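Spermidine N1-acetyltransferase (Vibrio cholerae O1 biovar El Tor, PDB 6DAU) catalyses transfer of an acetyl group from acetyl-coenzyme A to the polyamines spermidine and spermine, as a GNAT-family enzyme assembled from twelve subunits. Local coordinates at residues C[34-39]-C[43-48]; C[57-60]-C[66-69]. The protein carries 2 engineered substitutions. One frame throughout, in Å; residues are numbered along the deposited sequence.

Contact 1 of 2, residues C[34-39]-C[43-48]; sequences EPYESF and EELYNK
Lys48 meets Glu34 by stretching its whole chain straight (chi1 and chi2 both 180°), while Glu34 bends at chi2 (-148°) so that its carboxylate is brought round to the helix. The two side chains meet at about a right angle, and Lys48 NZ donates to Glu34 OE2 at 2.8 Å, on the syn lone pair of that oxygen. A long lysine suits this exposed place, where its extended chain carries the charge across from the helix to the strand. OE2 also bonds to His49 NE2, so one oxygen gathers two partners, which would be expected to favour a charged carboxylate.

Leu45, buried, packs against the Glu34 side chain and Tyr36. Its branches divide the work: CD2 lies 3.6 Å from Glu34 OE2 and touches the aliphatic CB of Glu34 at 3.8 Å, whereas CD1 packs 3.9 Å from Tyr36 CB. The phenol of Tyr36 points on to helix 15-24, where OH is bonded to Asn22.

At the start of the helix, Glu43 N donates to Phe39 O at 2.8 Å, the regular i to i+4 bond. Phe39 CE2 comes 3.7 Å from Glu43 OE1, with ring and carboxylate planes 61° apart.

Strand 34-36 thus leads through Ser38, the N-cap, into helix 39-49. Helices 15-24 and 39-49 lie between the first and second sheet strands, as is usual in GNAT enzymes.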
ATOM      1  N   GLU C  34      10.876 -21.715  -1.862  1.00 54.39           N
ATOM      2  CA  GLU C  34       9.410 -21.633  -2.007  1.00 56.74           C
ATOM      3  C   GLU C  34       8.952 -22.703  -3.007  1.00 53.51           C
ATOM      4  O   GLU C  34       9.513 -22.790  -4.097  1.00 49.43           O
ATOM      5  CB  GLU C  34       8.988 -20.234  -2.418  1.00 58.47           C
ATOM      6  CG  GLU C  34       9.607 -19.136  -1.514  1.00 64.61           C
ATOM      7  CD  GLU C  34       8.719 -17.929  -1.348  1.00 68.27           C
ATOM      8  OE1 GLU C  34       7.630 -18.103  -0.817  1.00 78.91           O
ATOM      9  OE2 GLU C  34       9.105 -16.809  -1.743  1.00 71.08           O
ATOM     10  N   PRO C  35       7.979 -23.552  -2.620  1.00 55.70           N
ATOM     11  CA  PRO C  35       7.522 -24.661  -3.499  1.00 56.66           C
ATOM     12  C   PRO C  35       6.686 -24.094  -4.654  1.00 57.37           C
ATOM     13  O   PRO C  35       6.078 -23.048  -4.502  1.00 58.79           O
ATOM     14  CB  PRO C  35       6.645 -25.512  -2.559  1.00 58.64           C
ATOM     15  CG  PRO C  35       6.051 -24.488  -1.595  1.00 62.13           C
ATOM     16  CD  PRO C  35       7.143 -23.435  -1.393  1.00 57.74           C
ATOM     17  N   TYR C  36       6.710 -24.722  -5.820  1.00 58.68           N
ATOM     18  CA  TYR C  36       5.805 -24.315  -6.903  1.00 54.37           C
ATOM     19  C   TYR C  36       5.527 -25.561  -7.743  1.00 58.84           C
ATOM     20  O   TYR C  36       6.359 -26.483  -7.771  1.00 53.01           O
ATOM     21  CB  TYR C  36       6.411 -23.220  -7.783  1.00 50.10           C
ATOM     22  CG  TYR C  36       7.637 -23.653  -8.544  1.00 50.36           C
ATOM     23  CD1 TYR C  36       8.911 -23.630  -7.940  1.00 48.43           C
ATOM     24  CD2 TYR C  36       7.525 -24.140  -9.851  1.00 50.54           C
ATOM     25  CE1 TYR C  36      10.042 -24.053  -8.629  1.00 51.90           C
ATOM     26  CE2 TYR C  36       8.636 -24.590 -10.549  1.00 49.66           C
ATOM     27  CZ  TYR C  36       9.889 -24.524  -9.957  1.00 55.45           C
ATOM     28  OH  TYR C  36      11.003 -24.948 -10.679  1.00 58.09           O
ATOM     29  N   GLU C  37       4.370 -25.578  -8.410  1.00 57.54           N
ATOM     30  CA  GLU C  37       4.083 -26.598  -9.417  1.00 58.41           C
ATOM     31  C   GLU C  37       3.797 -25.963 -10.788  1.00 58.96           C
ATOM     32  O   GLU C  37       4.109 -26.557 -11.820  1.00 59.62           O
ATOM     33  CB  GLU C  37       2.894 -27.470  -8.973  1.00 60.22           C
ATOM     34  CG  GLU C  37       3.160 -28.197  -7.652  1.00 57.46           C
ATOM     35  CD  GLU C  37       2.075 -29.182  -7.273  1.00 60.22           C
ATOM     36  OE1 GLU C  37       0.937 -28.800  -6.953  1.00 60.10           O
ATOM     37  OE2 GLU C  37       2.367 -30.375  -7.297  1.00 61.30           O
ATOM     38  N   SER C  38       3.181 -24.776 -10.809  1.00 55.15           N
ATOM     39  CA  SER C  38       2.793 -24.162 -12.078  1.00 53.81           C
ATOM     40  C   SER C  38       3.832 -23.182 -12.603  1.00 52.83           C
ATOM     41  O   SER C  38       4.619 -22.631 -11.842  1.00 53.90           O
ATOM     42  CB  SER C  38       1.417 -23.484 -11.953  1.00 52.88           C
ATOM     43  OG  SER C  38       1.565 -22.254 -11.288  1.00 51.25           O
ATOM     44  N   PHE C  39       3.800 -22.932 -13.904  1.00 56.65           N
ATOM     45  CA  PHE C  39       4.601 -21.891 -14.518  1.00 53.45           C
ATOM     46  C   PHE C  39       4.279 -20.518 -13.917  1.00 56.21           C
ATOM     47  O   PHE C  39       5.203 -19.732 -13.697  1.00 52.78           O
ATOM     48  CB  PHE C  39       4.408 -21.849 -16.042  1.00 55.82           C
ATOM     49  CG  PHE C  39       5.191 -20.740 -16.714  1.00 56.49           C
ATOM     50  CD1 PHE C  39       6.554 -20.901 -17.022  1.00 54.40           C
ATOM     51  CD2 PHE C  39       4.569 -19.507 -17.003  1.00 54.77           C
ATOM     52  CE1 PHE C  39       7.261 -19.855 -17.644  1.00 56.25           C
ATOM     53  CE2 PHE C  39       5.279 -18.471 -17.605  1.00 55.46           C
ATOM     54  CZ  PHE C  39       6.625 -18.641 -17.947  1.00 52.59           C
ATOM     55  N   GLU C  43       6.912 -18.005 -12.225  1.00 51.55           N
ATOM     56  CA  GLU C  43       7.130 -16.655 -12.710  1.00 55.38           C
ATOM     57  C   GLU C  43       7.037 -15.602 -11.593  1.00 56.88           C
ATOM     58  O   GLU C  43       7.871 -14.683 -11.552  1.00 58.00           O
ATOM     59  CB  GLU C  43       6.205 -16.301 -13.872  1.00 59.09           C
ATOM     60  CG  GLU C  43       6.684 -15.028 -14.567  1.00 67.33           C
ATOM     61  CD  GLU C  43       6.080 -14.817 -15.945  1.00 77.34           C
ATOM     62  OE1 GLU C  43       4.861 -15.065 -16.105  1.00 78.55           O
ATOM     63  OE2 GLU C  43       6.856 -14.401 -16.853  1.00 83.66           O
ATOM     64  N   GLU C  44       6.051 -15.734 -10.701  1.00 52.78           N
ATOM     65  CA  GLU C  44       5.947 -14.796  -9.563  1.00 54.38           C
ATOM     66  C   GLU C  44       7.169 -14.926  -8.632  1.00 56.17           C
ATOM     67  O   GLU C  44       7.716 -13.909  -8.192  1.00 55.40           O
ATOM     68  CB  GLU C  44       4.665 -14.972  -8.771  1.00 52.61           C
ATOM     69  CG  GLU C  44       3.459 -14.464  -9.522  1.00 57.22           C
ATOM     70  CD  GLU C  44       2.260 -14.295  -8.632  1.00 57.90           C
ATOM     71  OE1 GLU C  44       1.204 -13.991  -9.184  1.00 59.58           O
ATOM     72  OE2 GLU C  44       2.410 -14.394  -7.389  1.00 59.89           O
ATOM     73  N   LEU C  45       7.612 -16.165  -8.408  1.00 50.30           N
ATOM     74  CA  LEU C  45       8.780 -16.415  -7.564  1.00 51.48           C
ATOM     75  C   LEU C  45      10.061 -15.872  -8.185  1.00 50.07           C
ATOM     76  O   LEU C  45      10.902 -15.311  -7.481  1.00 48.92           O
ATOM     77  CB  LEU C  45       8.903 -17.905  -7.224  1.00 48.56           C
ATOM     78  CG  LEU C  45       7.761 -18.401  -6.336  1.00 50.60           C
ATOM     79  CD1 LEU C  45       7.807 -19.935  -6.213  1.00 51.24           C
ATOM     80  CD2 LEU C  45       7.785 -17.733  -4.964  1.00 49.04           C
ATOM     81  N   TYR C  46      10.185 -15.998  -9.508  1.00 51.93           N
ATOM     82  CA  TYR C  46      11.313 -15.425 -10.221  1.00 49.64           C
ATOM     83  C   TYR C  46      11.348 -13.905 -10.049  1.00 52.12           C
ATOM     84  O   TYR C  46      12.398 -13.375  -9.770  1.00 49.94           O
ATOM     85  CB  TYR C  46      11.315 -15.782 -11.706  1.00 48.20           C
ATOM     86  CG  TYR C  46      12.406 -15.035 -12.473  1.00 50.77           C
ATOM     87  CD1 TYR C  46      13.735 -15.500 -12.484  1.00 52.58           C
ATOM     88  CD2 TYR C  46      12.106 -13.854 -13.187  1.00 50.79           C
ATOM     89  CE1 TYR C  46      14.743 -14.799 -13.182  1.00 53.09           C
ATOM     90  CE2 TYR C  46      13.079 -13.152 -13.875  1.00 52.25           C
ATOM     91  CZ  TYR C  46      14.391 -13.620 -13.865  1.00 55.23           C
ATOM     92  OH  TYR C  46      15.305 -12.913 -14.584  1.00 53.84           O
ATOM     93  N   ASN C  47      10.209 -13.218 -10.224  1.00 50.65           N
ATOM     94  CA  ASN C  47      10.154 -11.756 -10.056  1.00 52.10           C
ATOM     95  C   ASN C  47      10.519 -11.334  -8.635  1.00 53.99           C
ATOM     96  O   ASN C  47      11.216 -10.372  -8.454  1.00 52.46           O
ATOM     97  CB  ASN C  47       8.776 -11.174 -10.419  1.00 52.57           C
ATOM     98  CG  ASN C  47       8.457 -11.332 -11.906  1.00 58.86           C
ATOM     99  OD1 ASN C  47       9.347 -11.429 -12.750  1.00 61.75           O
ATOM    100  ND2 ASN C  47       7.178 -11.381 -12.236  1.00 62.13           N
ATOM    101  N   LYS C  48      10.059 -12.090  -7.638  1.00 50.01           N
ATOM    102  CA  LYS C  48      10.311 -11.737  -6.261  1.00 52.94           C
ATOM    103  C   LYS C  48      11.812 -11.888  -5.891  1.00 54.60           C
ATOM    104  O   LYS C  48      12.338 -11.107  -5.101  1.00 53.64           O
ATOM    105  CB  LYS C  48       9.442 -12.619  -5.373  1.00 51.44           C
ATOM    106  CG  LYS C  48       9.607 -12.363  -3.879  1.00 57.94           C
ATOM    107  CD  LYS C  48       8.663 -13.316  -3.127  1.00 63.03           C
ATOM    108  CE  LYS C  48       8.845 -13.205  -1.617  1.00 60.52           C
ATOM    109  NZ  LYS C  48       8.033 -14.301  -1.026  1.00 67.96           N
TER

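Contact 2 of 2, residues C[57-60]-C[66-69]; sequences RFVV and NLIG
Val60 faces both Ile68 and Gly69, and the backbone bonds follow from this. Val60 N donates to Gly69 O at 2.8 Å, with an N-H...O angle of 175°. Val60 O, in return, takes Ile68 N at 2.8 Å and, only weakly, Gly69 N at 3.5 Å. Two residues opposite one make a classic beta bulge; the helix-like psi of Ile68 (-47°) produces the kink that lets both N-H groups turn to a single carbonyl. Gly69 itself is almost fully extended, with phi at 179°, a conformation that glycine adopts more readily than other residues. Val59 CA adds a C-H...O contact with Gly69 O at 3.6 Å.

The apolar contacts flank this backbone pairing. Val60 CG1, anti to its own N, leans on Ile68 CB at 3.8 Å, a branched pair well suited to a buried sheet. Val59 CG2 meets Leu67 CD2 at 4.0 Å, the two side chains crossing at a slant.

Strand 56-61 lies between strand 6-9, where Val59 bonds to Arg8, and strand 67-77, its hairpin partner. Helix 98-112 packs against the contact through Leu102 on Val60 and Phe98 on Ile68, while the backbone of Ile68 also pairs with Ala90.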
ATOM      1  N   ARG C  57      21.815 -19.669 -10.775  1.00 54.09           N
ATOM      2  CA  ARG C  57      21.427 -20.620 -11.817  1.00 53.15           C
ATOM      3  C   ARG C  57      22.013 -20.257 -13.158  1.00 54.19           C
ATOM      4  O   ARG C  57      22.097 -19.082 -13.532  1.00 55.14           O
ATOM      5  CB  ARG C  57      19.901 -20.728 -11.925  1.00 47.56           C
ATOM      6  CG  ARG C  57      19.319 -21.510 -10.750  1.00 48.23           C
ATOM      7  CD  ARG C  57      17.786 -21.570 -10.806  1.00 50.14           C
ATOM      8  NE  ARG C  57      17.304 -22.378  -9.673  1.00 50.49           N
ATOM      9  CZ  ARG C  57      17.046 -21.892  -8.453  1.00 50.76           C
ATOM     10  NH1 ARG C  57      16.662 -22.707  -7.500  1.00 49.44           N
ATOM     11  NH2 ARG C  57      17.161 -20.590  -8.181  1.00 46.10           N
ATOM     12  N   PHE C  58      22.431 -21.300 -13.884  1.00 55.26           N
ATOM     13  CA  PHE C  58      23.083 -21.133 -15.161  1.00 56.81           C
ATOM     14  C   PHE C  58      22.464 -22.105 -16.125  1.00 57.22           C
ATOM     15  O   PHE C  58      22.368 -23.308 -15.821  1.00 58.77           O
ATOM     16  CB  PHE C  58      24.603 -21.348 -15.011  1.00 58.71           C
ATOM     17  CG  PHE C  58      25.241 -20.357 -14.093  1.00 62.14           C
ATOM     18  CD1 PHE C  58      25.590 -19.091 -14.570  1.00 64.69           C
ATOM     19  CD2 PHE C  58      25.385 -20.644 -12.741  1.00 61.73           C
ATOM     20  CE1 PHE C  58      26.125 -18.138 -13.715  1.00 65.75           C
ATOM     21  CE2 PHE C  58      25.909 -19.687 -11.875  1.00 66.29           C
ATOM     22  CZ  PHE C  58      26.300 -18.442 -12.359  1.00 68.60           C
ATOM     23  N   VAL C  59      21.997 -21.601 -17.267  1.00 57.99           N
ATOM     24  CA  VAL C  59      21.487 -22.518 -18.274  1.00 57.88           C
ATOM     25  C   VAL C  59      22.632 -22.909 -19.197  1.00 62.47           C
ATOM     26  O   VAL C  59      23.481 -22.089 -19.557  1.00 65.32           O
ATOM     27  CB  VAL C  59      20.188 -22.078 -18.997  1.00 61.56           C
ATOM     28  CG1 VAL C  59      19.412 -21.024 -18.227  1.00 52.98           C
ATOM     29  CG2 VAL C  59      20.420 -21.646 -20.425  1.00 64.13           C
ATOM     30  N   VAL C  60      22.669 -24.189 -19.530  1.00 61.72           N
ATOM     31  CA  VAL C  60      23.709 -24.746 -20.359  1.00 63.98           C
ATOM     32  C   VAL C  60      23.195 -24.775 -21.799  1.00 66.03           C
ATOM     33  O   VAL C  60      22.113 -25.303 -22.063  1.00 66.58           O
ATOM     34  CB  VAL C  60      24.095 -26.155 -19.863  1.00 65.70           C
ATOM     35  CG1 VAL C  60      25.162 -26.788 -20.758  1.00 62.64           C
ATOM     36  CG2 VAL C  60      24.551 -26.108 -18.406  1.00 61.61           C
ATOM     37  N   ASN C  66      20.938 -24.758 -28.525  1.00 78.79           N
ATOM     38  CA  ASN C  66      20.052 -25.770 -27.942  1.00 76.96           C
ATOM     39  C   ASN C  66      20.185 -25.741 -26.416  1.00 73.87           C
ATOM     40  O   ASN C  66      21.267 -25.565 -25.874  1.00 72.79           O
ATOM     41  CB  ASN C  66      20.371 -27.162 -28.471  1.00 76.62           C
ATOM     42  CG  ASN C  66      20.068 -27.300 -29.948  1.00 79.96           C
ATOM     43  OD1 ASN C  66      18.941 -27.071 -30.398  1.00 79.80           O
ATOM     44  ND2 ASN C  66      21.085 -27.649 -30.718  1.00 80.32           N
ATOM     45  N   LEU C  67      19.059 -25.910 -25.745  1.00 72.10           N
ATOM     46  CA  LEU C  67      18.993 -25.884 -24.291  1.00 67.54           C
ATOM     47  C   LEU C  67      19.357 -27.267 -23.792  1.00 67.62           C
ATOM     48  O   LEU C  67      18.620 -28.225 -24.009  1.00 74.17           O
ATOM     49  CB  LEU C  67      17.602 -25.420 -23.836  1.00 67.12           C
ATOM     50  CG  LEU C  67      17.244 -23.972 -24.220  1.00 67.41           C
ATOM     51  CD1 LEU C  67      15.724 -23.873 -24.427  1.00 71.32           C
ATOM     52  CD2 LEU C  67      17.799 -22.940 -23.227  1.00 62.72           C
ATOM     53  N   ILE C  68      20.517 -27.358 -23.157  1.00 65.13           N
ATOM     54  CA  ILE C  68      21.123 -28.645 -22.758  1.00 65.26           C
ATOM     55  C   ILE C  68      20.711 -29.043 -21.340  1.00 63.22           C
ATOM     56  O   ILE C  68      20.312 -30.198 -21.097  1.00 63.92           O
ATOM     57  CB  ILE C  68      22.670 -28.617 -22.919  1.00 66.30           C
ATOM     58  CG1 ILE C  68      23.070 -28.290 -24.373  1.00 68.55           C
ATOM     59  CG2 ILE C  68      23.312 -29.907 -22.460  1.00 67.39           C
ATOM     60  CD1 ILE C  68      22.665 -29.307 -25.457  1.00 65.80           C
ATOM     61  N   GLY C  69      20.808 -28.094 -20.406  1.00 63.45           N
ATOM     62  CA  GLY C  69      20.417 -28.336 -19.029  1.00 58.36           C
ATOM     63  C   GLY C  69      20.616 -27.160 -18.110  1.00 62.03           C
ATOM     64  O   GLY C  69      20.740 -26.018 -18.564  1.00 63.85           O
TER

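The chain completes contact 1 before it begins contact 2: helix 39-49, which carries residues 43-48, is followed directly by strand 56-61, which carries residues 57-60. The contact centres are 19 Å apart, and the nearest atoms, about 7 Å apart, do not touch, so within the subunit it is the chain running from that helix to that strand that links them directly. Contact 1 sits toward the periphery, outside the main sheet, 18 Å from the chain centre. Contact 2 is buried, within the mixed sheet, 11 Å from that centre. Both fall within the GNAT acetyltransferase domain and both meet other subunits: Glu37 of one copy packs on Phe58 of another, bringing the two regions together across an interface of the oligomer.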